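Local structure of putative NADH-depentdent flavin oxidoreductase (Cupriavidus metallidurans, 5OCS) at residues 105-110 / 136-141; 246-251 / 290-295; 262-267 / 284-289. The protein probably reduces activated carbon-carbon double bonds at the expense of NADPH, as an FMN-dependent ene-reductase of the Old Yellow Enzyme family. All coordinates share one frame; numbering follows the deposited sequence.

Interaction 1. Residues 105-110 / 136-141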
loop_
_atom_site.group_PDB
_atom_site.type_symbol
_atom_site.label_atom_id
_atom_site.label_comp_id
_atom_site.label_asym_id
_atom_site.label_seq_id
_atom_site.Cartn_x
_atom_site.Cartn_y
_atom_site.Cartn_z
ATOM N N GLY D 105 -21.963 9.978 19.281
ATOM C CA GLY D 105 -22.757 10.394 20.422
ATOM C C GLY D 105 -22.147 11.681 20.933
ATOM O O GLY D 105 -21.815 12.569 20.154
ATOM N N ARG D 106 -21.967 11.781 22.253
ATOM C CA ARG D 106 -21.379 12.978 22.828
ATOM C C ARG D 106 -19.951 13.252 22.449
ATOM O O ARG D 106 -19.473 14.332 22.740
ATOM C CB ARG D 106 -21.496 12.995 24.358
ATOM C CG ARG D 106 -20.519 12.057 25.045
ATOM C CD ARG D 106 -20.955 11.843 26.474
ATOM N NE ARG D 106 -20.065 10.965 27.221
ATOM C CZ ARG D 106 -19.958 10.950 28.560
ATOM N NH1 ARG D 106 -20.650 11.831 29.310
ATOM N NH2 ARG D 106 -19.109 10.076 29.137
ATOM N N LYS D 107 -19.251 12.281 21.860
ATOM C CA LYS D 107 -17.875 12.469 21.427
ATOM C C LYS D 107 -17.756 13.013 19.995
ATOM O O LYS D 107 -16.627 13.218 19.482
ATOM C CB LYS D 107 -17.138 11.150 21.532
ATOM C CG LYS D 107 -16.860 10.708 22.954
ATOM C CD LYS D 107 -16.068 9.403 22.856
ATOM C CE LYS D 107 -15.258 9.140 24.079
ATOM N NZ LYS D 107 -14.271 8.045 23.826
ATOM N N ALA D 108 -18.896 13.260 19.359
ATOM C CA ALA D 108 -18.937 13.849 18.024
ATOM C C ALA D 108 -18.425 15.287 17.994
ATOM O O ALA D 108 -18.077 15.860 19.043
ATOM C CB ALA D 108 -20.351 13.756 17.469
ATOM N N SER D 109 -18.304 15.831 16.786
ATOM C CA SER D 109 -17.951 17.222 16.582
ATOM C C SER D 109 -16.602 17.515 17.221
ATOM O O SER D 109 -16.449 18.494 17.985
ATOM C CB SER D 109 -19.069 18.136 17.139
ATOM O OG SER D 109 -18.811 19.478 16.809
ATOM N N SER D 110 -15.626 16.630 16.968
ATOM C CA SER D 110 -14.273 16.765 17.510
ATOM C C SER D 110 -13.230 16.886 16.381
ATOM O O SER D 110 -13.503 16.631 15.208
ATOM C CB SER D 110 -13.928 15.576 18.371
ATOM O OG SER D 110 -14.805 15.510 19.481
ATOM N N VAL D 136 -24.676 15.208 29.608
ATOM C CA VAL D 136 -23.495 15.144 30.446
ATOM C C VAL D 136 -22.332 15.063 29.484
ATOM O O VAL D 136 -22.298 14.185 28.644
ATOM C CB VAL D 136 -23.466 13.905 31.374
ATOM C CG1 VAL D 136 -22.347 14.047 32.411
ATOM C CG2 VAL D 136 -24.808 13.717 32.069
ATOM N N PRO D 137 -21.394 16.006 29.570
ATOM C CA PRO D 137 -20.237 15.988 28.667
ATOM C C PRO D 137 -19.244 14.917 29.037
ATOM O O PRO D 137 -19.216 14.471 30.185
ATOM C CB PRO D 137 -19.651 17.384 28.841
ATOM C CG PRO D 137 -19.976 17.689 30.277
ATOM C CD PRO D 137 -21.319 17.114 30.525
ATOM N N HIS D 138 -18.461 14.479 28.048
ATOM C CA HIS D 138 -17.436 13.462 28.272
ATOM C C HIS D 138 -16.402 13.952 29.293
ATOM O O HIS D 138 -15.923 13.166 30.114
ATOM C CB HIS D 138 -16.730 13.118 26.951
ATOM C CG HIS D 138 -15.568 12.208 27.117
ATOM N ND1 HIS D 138 -14.267 12.613 26.885
ATOM C CD2 HIS D 138 -15.500 10.915 27.496
ATOM C CE1 HIS D 138 -13.448 11.605 27.114
ATOM N NE2 HIS D 138 -14.169 10.569 27.505
ATOM N N ALA D 139 -16.093 15.251 29.214
ATOM C CA ALA D 139 -15.126 15.915 30.111
ATOM C C ALA D 139 -15.710 17.225 30.588
ATOM O O ALA D 139 -16.446 17.896 29.865
ATOM C CB ALA D 139 -13.811 16.178 29.380
ATOM N N ALA D 140 -15.329 17.629 31.794
ATOM C CA ALA D 140 -15.782 18.908 32.334
ATOM C C ALA D 140 -15.372 20.065 31.444
ATOM O O ALA D 140 -14.254 20.082 30.927
ATOM C CB ALA D 140 -15.231 19.115 33.740
ATOM N N GLY D 141 -16.296 21.002 31.257
ATOM C CA GLY D 141 -16.079 22.222 30.509
ATOM C C GLY D 141 -16.377 22.120 29.019
ATOM O O GLY D 141 -16.378 23.138 28.326
HETATM O O HOH W 1 -16.905 11.062 31.365
#
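A surface contact between two loops, carried by Arg106 and Lys107 on one side and Val136 to His138 on the other, joins the short 3-10 turn that follows barrel strand 96-102 to the link between the short strands 131-132 and 146-147. Arg106 does most of the work. Its CG sits between the backbone N and the carbonyl carbon (chi1 75°), and from there the extended chain carries the guanidinium across the backbone of the opposing loop. NH1 donates a hydrogen bond to Val136 O at 2.9 Å with an N-H...O angle of 158°. The oxygen lies in the guanidinium plane, whereas NH1 stands well above the plane of the carbonyl. NH1 is also 3.1 Å from Pro137 O, but at a poor angle for a bond. One guanidinium face rests on His138, whose CA lies 3.6 Å from CZ of Arg106, so the group is held both at its edge and on a face. A water donates to His138 O at 2.6 Å and only weakly accepts from Arg106 NH2. Guanidinium and imidazole planes are steeply inclined, 79° apart, with NH2 near the ring edge. Lys107 comes over a face of the same ring in a CH-pi contact, its CE 4.0 Å from the His138 ring centroid. Beyond this methylene NZ bonds to His181 O, and the lysine also makes a cation-pi contact with Tyr183. The whole is a loop-on-loop arrangement of an elaborated TIM barrel, in which the connection after the third strand folds back on itself.

Interaction 2. Residues 246-251 / 290-295; sequences GTIALS and KAEVGL
Between residues 246-251 of helix 244-256 and 290-295 at the end of helix 284-293, the CA atoms come nearest at Ser251 and Val293, 6.6 Å apart, and just beyond this point Gly294 leaves the second helix with positive phi (78°). Val293 fills the centre of the contact with both of its methyls. CG1, anti to the backbone N (chi1 -178°), lies 3.6 Å from Ser251 O, while CG2 reaches Ser251 CB at 3.8 Å and the backbone oxygen of Ile248 a little farther off. The valine thus packs against main chain as much as side chain; its branch meets that of Ile248 more loosely, CG2 to CG2 at 4.2 Å. After the glycine turn Leu295 comes back toward the first helix and sets CD1 3.6 Å from Ser251 O. These are neighbouring outer helices of the eight-stranded TIM barrel, following strands 228-233 and 262-265; Leu295 also touches Val262 of the strand between them as the chain turns toward strand 297-300. Ser251 offers its CB to the valine while OG turns back and donates to Thr247 O at 2.8 Å, which gives the buried hydroxyl an acceptor within its own helix. That carbonyl also accepts from Ser251 N, the two donors arriving from opposite faces of its plane. At the exposed margin Glu292 extends across Ile248 at about a right angle, and OE1 lies 3.6 Å from both CG2 and CD1 of the isoleucine. The Glu292 carboxylate also forms a salt bridge, OE2 to Arg288 NE, one turn earlier in the same helix, which probably helps fix its position, while Val293 O accepts from Lys255 NZ.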
loop_
_atom_site.group_PDB
_atom_site.type_symbol
_atom_site.label_atom_id
_atom_site.label_comp_id
_atom_site.label_asym_id
_atom_site.label_seq_id
_atom_site.Cartn_x
_atom_site.Cartn_y
_atom_site.Cartn_z
ATOM N N GLY D 246 -21.237 -6.882 32.410
ATOM C CA GLY D 246 -22.090 -6.329 31.386
ATOM C C GLY D 246 -21.757 -6.888 30.007
ATOM O O GLY D 246 -22.654 -7.228 29.229
ATOM N N THR D 247 -20.470 -6.899 29.683
ATOM C CA THR D 247 -20.014 -7.448 28.407
ATOM C C THR D 247 -20.530 -8.874 28.181
ATOM O O THR D 247 -20.958 -9.213 27.069
ATOM C CB THR D 247 -18.485 -7.420 28.340
ATOM O OG1 THR D 247 -18.116 -6.058 28.392
ATOM C CG2 THR D 247 -17.945 -7.991 27.071
ATOM N N ILE D 248 -20.444 -9.703 29.211
ATOM C CA ILE D 248 -20.879 -11.098 29.097
ATOM C C ILE D 248 -22.378 -11.150 28.883
ATOM O O ILE D 248 -22.841 -11.901 28.032
ATOM C CB ILE D 248 -20.416 -11.944 30.310
ATOM C CG1 ILE D 248 -18.905 -12.081 30.251
ATOM C CG2 ILE D 248 -21.059 -13.336 30.284
ATOM C CD1 ILE D 248 -18.242 -12.550 31.509
ATOM N N ALA D 249 -23.132 -10.334 29.622
ATOM C CA ALA D 249 -24.592 -10.329 29.495
ATOM C C ALA D 249 -25.023 -9.815 28.111
ATOM O O ALA D 249 -25.951 -10.339 27.458
ATOM C CB ALA D 249 -25.207 -9.489 30.604
ATOM N N LEU D 250 -24.325 -8.781 27.655
ATOM C CA LEU D 250 -24.601 -8.266 26.336
ATOM C C LEU D 250 -24.266 -9.336 25.236
ATOM O O LEU D 250 -25.047 -9.503 24.286
ATOM C CB LEU D 250 -23.863 -6.944 26.121
ATOM C CG LEU D 250 -24.014 -6.312 24.719
ATOM C CD1 LEU D 250 -25.450 -5.897 24.470
ATOM C CD2 LEU D 250 -23.097 -5.093 24.615
ATOM N N SER D 251 -23.168 -10.051 25.401
ATOM C CA SER D 251 -22.716 -11.063 24.425
ATOM C C SER D 251 -23.708 -12.235 24.380
ATOM O O SER D 251 -24.060 -12.715 23.295
ATOM C CB SER D 251 -21.326 -11.524 24.726
ATOM O OG SER D 251 -20.415 -10.422 24.646
ATOM N N LYS D 290 -15.305 -15.673 25.126
ATOM C CA LYS D 290 -15.275 -16.864 24.292
ATOM C C LYS D 290 -15.736 -18.114 25.074
ATOM O O LYS D 290 -16.602 -18.857 24.612
ATOM C CB LYS D 290 -13.874 -17.080 23.755
ATOM C CG LYS D 290 -13.720 -18.315 22.857
ATOM C CD LYS D 290 -12.378 -18.348 22.135
ATOM C CE LYS D 290 -11.919 -19.778 21.798
ATOM N NZ LYS D 290 -12.905 -20.444 20.910
ATOM N N ALA D 291 -15.115 -18.330 26.228
ATOM C CA ALA D 291 -15.380 -19.522 27.016
ATOM C C ALA D 291 -16.818 -19.560 27.492
ATOM O O ALA D 291 -17.441 -20.615 27.425
ATOM C CB ALA D 291 -14.438 -19.604 28.192
ATOM N N GLU D 292 -17.356 -18.427 27.941
ATOM C CA GLU D 292 -18.689 -18.418 28.555
ATOM C C GLU D 292 -19.872 -18.299 27.589
ATOM O O GLU D 292 -20.946 -18.815 27.874
ATOM C CB GLU D 292 -18.809 -17.298 29.581
ATOM C CG GLU D 292 -17.878 -17.440 30.781
ATOM C CD GLU D 292 -18.235 -16.537 31.929
ATOM O OE1 GLU D 292 -19.346 -15.977 31.955
ATOM O OE2 GLU D 292 -17.387 -16.377 32.816
ATOM N N VAL D 293 -19.704 -17.562 26.492
ATOM C CA VAL D 293 -20.796 -17.308 25.566
ATOM C C VAL D 293 -20.737 -18.214 24.321
ATOM O O VAL D 293 -21.786 -18.587 23.785
ATOM C CB VAL D 293 -20.853 -15.826 25.161
ATOM C CG1 VAL D 293 -22.022 -15.550 24.229
ATOM C CG2 VAL D 293 -20.991 -14.956 26.406
ATOM N N GLY D 294 -19.537 -18.521 23.836
ATOM C CA GLY D 294 -19.375 -19.439 22.695
ATOM C C GLY D 294 -19.662 -18.849 21.324
ATOM O O GLY D 294 -19.701 -19.582 20.345
ATOM N N LEU D 295 -19.885 -17.541 21.226
ATOM C CA LEU D 295 -19.940 -16.881 19.910
ATOM C C LEU D 295 -18.522 -16.889 19.326
ATOM O O LEU D 295 -17.537 -16.879 20.073
ATOM C CB LEU D 295 -20.396 -15.402 20.030
ATOM C CG LEU D 295 -21.846 -14.927 19.981
ATOM C CD1 LEU D 295 -22.029 -13.462 20.364
ATOM C CD2 LEU D 295 -22.461 -15.203 18.625
#

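Interaction 3. Residues 262-267 / 284-289; sequences VHVSTG and PYAQRV
Val262 and Val264, on the outward side of strand 262-265, meet Ala286 and Val289, among residues 284-289 of helix 284-293, in the tightly packed part of this contact. Strand 262-265 and helix residues 284-289 run roughly antiparallel (151°), their axes 8.2 Å apart at closest. Val289 presents CG1 to both strand valines: Val262 CG1 lies 3.7 Å away, and CG2 of Val264 meets it tip to tip at 4.2 Å. Val262 CG1 stands between its backbone N and carbonyl carbon (chi1 65°), which brings this methyl to the helix. At the small Ala286 strand and helix come close: its CA is 5.7 Å from Val264 CA, and its CB is 4.2 Å from Val264 CB.

Toward the C-terminal end of the strand the contact becomes sparser and more open to solvent, and the partly exposed Tyr285 replaces the aliphatic cluster. Few atoms meet here, although one approach is close: Thr266 O lies in the plane of the tyrosine ring at its edge, 3.3 Å from CD2. On this side Thr266 OG1 bonds to Gly268 N and to a bound citrate, probably from the crystallisation liquor, to which Ser265 OG is also hydrogen-bonded. Thr266 touches Leu302, a residue of the FMN site, and Ser265 OG bonds to Arg231, another. The arrangement is the beta-alpha unit of a TIM barrel, its aliphatic core between strand and helix and its polar strand end bordering the flavin site.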
loop_
_atom_site.group_PDB
_atom_site.type_symbol
_atom_site.label_atom_id
_atom_site.label_comp_id
_atom_site.label_asym_id
_atom_site.label_seq_id
_atom_site.Cartn_x
_atom_site.Cartn_y
_atom_site.Cartn_z
ATOM N N VAL D 262 -18.784 -11.598 18.370
ATOM C CA VAL D 262 -18.566 -10.407 19.188
ATOM C C VAL D 262 -17.086 -10.010 19.100
ATOM O O VAL D 262 -16.177 -10.856 19.144
ATOM C CB VAL D 262 -19.072 -10.604 20.647
ATOM C CG1 VAL D 262 -18.277 -11.667 21.352
ATOM C CG2 VAL D 262 -18.989 -9.302 21.439
ATOM N N HIS D 263 -16.835 -8.705 18.933
ATOM C CA HIS D 263 -15.495 -8.196 18.824
ATOM C C HIS D 263 -15.213 -7.459 20.118
ATOM O O HIS D 263 -15.868 -6.450 20.404
ATOM C CB HIS D 263 -15.422 -7.262 17.607
ATOM C CG HIS D 263 -14.039 -6.843 17.225
ATOM N ND1 HIS D 263 -13.786 -6.123 16.067
ATOM C CD2 HIS D 263 -12.833 -7.063 17.794
ATOM C CE1 HIS D 263 -12.485 -5.900 15.968
ATOM N NE2 HIS D 263 -11.886 -6.447 17.004
ATOM N N VAL D 264 -14.247 -7.953 20.879
ATOM C CA VAL D 264 -14.051 -7.530 22.278
ATOM C C VAL D 264 -12.830 -6.642 22.336
ATOM O O VAL D 264 -11.731 -7.097 22.034
ATOM C CB VAL D 264 -13.862 -8.744 23.202
ATOM C CG1 VAL D 264 -13.579 -8.317 24.634
ATOM C CG2 VAL D 264 -15.077 -9.687 23.133
ATOM N N SER D 265 -13.009 -5.375 22.727
ATOM C CA SER D 265 -11.869 -4.495 22.937
ATOM C C SER D 265 -11.158 -4.846 24.243
ATOM O O SER D 265 -11.647 -5.663 25.009
ATOM C CB SER D 265 -12.297 -3.036 22.880
ATOM O OG SER D 265 -12.479 -2.687 21.481
ATOM N N THR D 266 -9.983 -4.272 24.492
ATOM C CA THR D 266 -9.118 -4.823 25.544
ATOM C C THR D 266 -9.537 -4.431 26.935
ATOM O O THR D 266 -8.927 -4.888 27.881
ATOM C CB THR D 266 -7.643 -4.370 25.418
ATOM O OG1 THR D 266 -7.564 -2.956 25.623
ATOM C CG2 THR D 266 -7.068 -4.722 24.040
ATOM N N GLY D 267 -10.487 -3.521 27.070
ATOM C CA GLY D 267 -10.845 -2.967 28.367
ATOM C C GLY D 267 -9.730 -2.156 29.011
ATOM O O GLY D 267 -9.740 -1.933 30.228
ATOM N N PRO D 284 -7.339 -11.362 28.249
ATOM C CA PRO D 284 -8.124 -12.138 29.219
ATOM C C PRO D 284 -9.656 -11.981 29.146
ATOM O O PRO D 284 -10.441 -12.937 29.449
ATOM C CB PRO D 284 -7.565 -11.660 30.583
ATOM C CG PRO D 284 -6.920 -10.366 30.306
ATOM C CD PRO D 284 -6.393 -10.453 28.899
ATOM N N TYR D 285 -10.104 -10.789 28.751
ATOM C CA TYR D 285 -11.502 -10.534 28.706
ATOM C C TYR D 285 -12.105 -11.255 27.500
ATOM O O TYR D 285 -13.154 -11.851 27.610
ATOM C CB TYR D 285 -11.779 -9.052 28.662
ATOM C CG TYR D 285 -11.235 -8.329 29.880
ATOM C CD1 TYR D 285 -11.538 -8.779 31.183
ATOM C CD2 TYR D 285 -10.418 -7.204 29.744
ATOM C CE1 TYR D 285 -11.052 -8.096 32.307
ATOM C CE2 TYR D 285 -9.914 -6.541 30.854
ATOM C CZ TYR D 285 -10.270 -6.963 32.138
ATOM O OH TYR D 285 -9.753 -6.314 33.259
ATOM N N ALA D 286 -11.407 -11.210 26.373
ATOM C CA ALA D 286 -11.857 -11.919 25.170
ATOM C C ALA D 286 -11.889 -13.426 25.472
ATOM O O ALA D 286 -12.833 -14.113 25.109
ATOM C CB ALA D 286 -10.937 -11.619 23.985
ATOM N N GLN D 287 -10.886 -13.906 26.195
ATOM C CA GLN D 287 -10.809 -15.323 26.578
ATOM C C GLN D 287 -12.050 -15.767 27.353
ATOM O O GLN D 287 -12.652 -16.841 27.104
ATOM C CB GLN D 287 -9.515 -15.588 27.362
ATOM C CG GLN D 287 -9.208 -17.060 27.676
ATOM C CD GLN D 287 -10.031 -17.659 28.816
ATOM O OE1 GLN D 287 -10.522 -16.956 29.697
ATOM N NE2 GLN D 287 -10.251 -18.958 28.749
ATOM N N ARG D 288 -12.449 -14.930 28.294
ATOM C CA ARG D 288 -13.585 -15.249 29.116
ATOM C C ARG D 288 -14.873 -15.167 28.321
ATOM O O ARG D 288 -15.721 -16.018 28.465
ATOM C CB ARG D 288 -13.657 -14.325 30.307
ATOM C CG ARG D 288 -14.807 -14.678 31.241
ATOM C CD ARG D 288 -14.688 -13.822 32.466
ATOM N NE ARG D 288 -15.859 -13.943 33.322
ATOM C CZ ARG D 288 -16.060 -13.196 34.397
ATOM N NH1 ARG D 288 -15.154 -12.299 34.752
ATOM N NH2 ARG D 288 -17.167 -13.360 35.112
ATOM N N VAL D 289 -15.026 -14.154 27.464
ATOM C CA VAL D 289 -16.248 -14.042 26.666
ATOM C C VAL D 289 -16.414 -15.243 25.720
ATOM O O VAL D 289 -17.519 -15.736 25.530
ATOM C CB VAL D 289 -16.300 -12.716 25.874
ATOM C CG1 VAL D 289 -17.417 -12.680 24.842
ATOM C CG2 VAL D 289 -16.458 -11.534 26.822
#

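In the fold
Interactions 2 and 3 belong to the same sector of the barrel, with centres 9 Å apart, and share helix 284-293: interaction 3 seats its first half on strand 262-265, and interaction 2 sets its end against helix 244-256. They touch directly, Ser251 OG lying 3.8 Å from Val289 CG1. Both rely on aliphatic packing, interaction 2 being the more buried and interaction 3 opening at one end toward the FMN site. Interaction 1 stands apart on the surface, its centre 29 Å from that of interaction 2 and 26 Å from that of interaction 3. There loops replace helices, and a guanidinium-carbonyl bond, a water and an imidazole face replace the methyl contacts.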